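Local coordinates for protein transcriptional regulator fur family (Xanthomonas campestris pv. campestris, PDB 7DH7) that binds zinc and, as a Fur-family regulator, probably represses zinc-uptake genes by binding DNA, at residues I122-H127 with H160-K165. Numbering follows the deposited sequence.
With ZN (zinc ion), chain I.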
loop_
_atom_site.group_PDB
_atom_site.type_symbol
_atom_site.label_atom_id
_atom_site.label_comp_id
_atom_site.label_asym_id
_atom_site.label_seq_id
_atom_site.Cartn_x
_atom_site.Cartn_y
_atom_site.Cartn_z
ATOM N N ILE C 122 -1.481 8.623 4.938
ATOM C CA ILE C 122 -0.396 7.837 5.548
ATOM C C ILE C 122 0.928 8.114 4.869
ATOM O O ILE C 122 0.954 8.205 3.685
ATOM C CB ILE C 122 -0.780 6.351 5.479
ATOM C CG1 ILE C 122 -2.145 6.096 6.109
ATOM C CG2 ILE C 122 0.289 5.493 6.106
ATOM C CD1 ILE C 122 -3.197 5.718 5.141
ATOM N N CYS C 123 1.948 8.339 5.658
ATOM C CA CYS C 123 3.305 8.390 5.115
ATOM C C CYS C 123 3.720 6.931 4.832
ATOM O O CYS C 123 3.606 6.089 5.721
ATOM C CB CYS C 123 4.216 9.089 6.103
ATOM S SG CYS C 123 5.940 9.162 5.600
ATOM N N ASP C 124 4.280 6.677 3.654
ATOM C CA ASP C 124 4.684 5.316 3.216
ATOM C C ASP C 124 6.033 4.906 3.820
ATOM O O ASP C 124 6.428 3.791 3.624
ATOM C CB ASP C 124 4.439 5.113 1.717
ATOM C CG ASP C 124 5.432 5.709 0.741
ATOM O OD1 ASP C 124 6.471 6.183 1.140
ATOM O OD2 ASP C 124 5.142 5.650 -0.432
ATOM N N ARG C 125 6.722 5.837 4.464
ATOM C CA ARG C 125 8.021 5.579 5.110
ATOM C C ARG C 125 7.865 5.384 6.629
ATOM O O ARG C 125 8.410 4.435 7.121
ATOM C CB ARG C 125 8.946 6.743 4.766
ATOM C CG ARG C 125 10.379 6.546 5.221
ATOM C CD ARG C 125 11.146 5.687 4.251
ATOM N NE ARG C 125 11.014 6.330 2.970
ATOM C CZ ARG C 125 11.927 7.133 2.458
ATOM N NH1 ARG C 125 13.042 7.365 3.123
ATOM N NH2 ARG C 125 11.725 7.696 1.282
ATOM N N CYS C 126 7.159 6.269 7.343
ATOM C CA CYS C 126 7.047 6.125 8.822
ATOM C C CYS C 126 5.760 5.418 9.258
ATOM O O CYS C 126 5.714 4.954 10.352
ATOM C CB CYS C 126 7.199 7.461 9.535
ATOM S SG CYS C 126 5.819 8.583 9.252
ATOM N N HIS C 127 4.773 5.312 8.379
ATOM C CA HIS C 127 3.457 4.654 8.629
ATOM C C HIS C 127 2.611 5.454 9.630
ATOM O O HIS C 127 1.670 4.906 10.157
ATOM C CB HIS C 127 3.554 3.121 8.798
ATOM C CG HIS C 127 4.657 2.521 8.001
ATOM N ND1 HIS C 127 4.637 2.478 6.641
ATOM C CD2 HIS C 127 5.886 2.138 8.376
ATOM C CE1 HIS C 127 5.770 2.004 6.216
ATOM N NE2 HIS C 127 6.545 1.791 7.252
ATOM N N HIS C 160 -1.876 8.068 0.160
ATOM C CA HIS C 160 -0.490 7.694 0.516
ATOM C C HIS C 160 0.479 8.719 -0.041
ATOM O O HIS C 160 0.384 9.043 -1.194
ATOM C CB HIS C 160 -0.151 6.259 0.108
ATOM C CG HIS C 160 -0.968 5.217 0.773
ATOM N ND1 HIS C 160 -0.416 4.111 1.309
ATOM C CD2 HIS C 160 -2.288 5.102 0.981
ATOM C CE1 HIS C 160 -1.350 3.358 1.815
ATOM N NE2 HIS C 160 -2.492 3.940 1.638
ATOM N N GLY C 161 1.385 9.151 0.812
ATOM C CA GLY C 161 2.359 10.189 0.496
ATOM C C GLY C 161 3.597 10.060 1.334
ATOM O O GLY C 161 3.752 9.043 2.007
ATOM N N LEU C 162 4.488 11.027 1.194
ATOM C CA LEU C 162 5.731 11.053 1.981
ATOM C C LEU C 162 5.668 12.252 2.938
ATOM O O LEU C 162 5.439 13.355 2.454
ATOM C CB LEU C 162 6.892 11.167 1.000
ATOM C CG LEU C 162 8.280 11.123 1.623
ATOM C CD1 LEU C 162 8.483 9.814 2.359
ATOM C CD2 LEU C 162 9.341 11.284 0.551
ATOM N N CYS C 163 5.887 12.030 4.241
ATOM C CA CYS C 163 5.846 13.127 5.249
ATOM C C CYS C 163 7.056 14.053 5.072
ATOM O O CYS C 163 8.075 13.613 4.564
ATOM C CB CYS C 163 5.691 12.623 6.689
ATOM S SG CYS C 163 7.201 12.543 7.674
ATOM N N ALA C 164 6.928 15.297 5.519
ATOM C CA ALA C 164 8.019 16.289 5.414
ATOM C C ALA C 164 9.237 15.805 6.196
ATOM O O ALA C 164 10.335 16.023 5.734
ATOM C CB ALA C 164 7.530 17.606 5.939
ATOM N N LYS C 165 9.025 15.212 7.366
ATOM C CA LYS C 165 10.153 14.708 8.172
ATOM C C LYS C 165 10.856 13.545 7.465
ATOM O O LYS C 165 12.071 13.587 7.354
ATOM C CB LYS C 165 9.619 14.261 9.529
ATOM C CG LYS C 165 10.667 13.814 10.523
ATOM C CD LYS C 165 10.082 13.681 11.889
ATOM C CE LYS C 165 10.989 12.977 12.865
ATOM N NZ LYS C 165 12.006 13.885 13.426
HETATM ZN ZN ZN I . 6.993 9.880 7.470
#
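Cys123 and Cys126 meet Cys163 around a zinc ion. Cys123 SG is 2.3 Å from zinc and Cys126 SG is 2.5 Å from it. Cys163 SG also binds, 2.7 Å from the same zinc, a distance long for zinc and sulfur. Cys166, in the first turn of helix 164-168, is the remaining ligand. Cys123 and Cys126 form the CxxC pair of the turn after strand 120-123, and Cys163 also caps the N-terminus of helix 164-168.

Backbone N-H groups donate to the ligand sulfur of Cys123. Cys163 N donates to Cys123 SG at 3.2 Å, with an N-H...S angle of 162°. The backbone N-H groups of Arg125 and Cys126 reach the same sulfur over longer distances. SG stands anti to the backbone N of Cys123 (chi1 177°), between the turn 124-126 and residues 162-163.

Backbone bonds join the parallel strands 120-123 and 158-161. Gly161 N donates to Ile122 O at 3.1 Å. Just past the end of strand 120-123, Asp124 N donates to Gly161 O at 2.9 Å. Cys123 CA adds a CA-H...O contact to Gly161 O.

Apolar contacts are few. Leu162 CD1 lies 3.9 Å from Arg125 CB, the two side chains running alongside each other. Ile122 CD1 lies beside the His160 ring, whose NE2 hydrogen-bonds to Glu158 OE1. The His160 ring also meets His160 of the second subunit, where the sheet continues across the interface.

Three N-H donors on one thiolate would probably temper its negative charge. Because its ligands come from the turn after strand 120-123 and from the start of helix 164-168, the zinc ties that helix to the sheet of the dimerisation domain, consistent with a structural zinc.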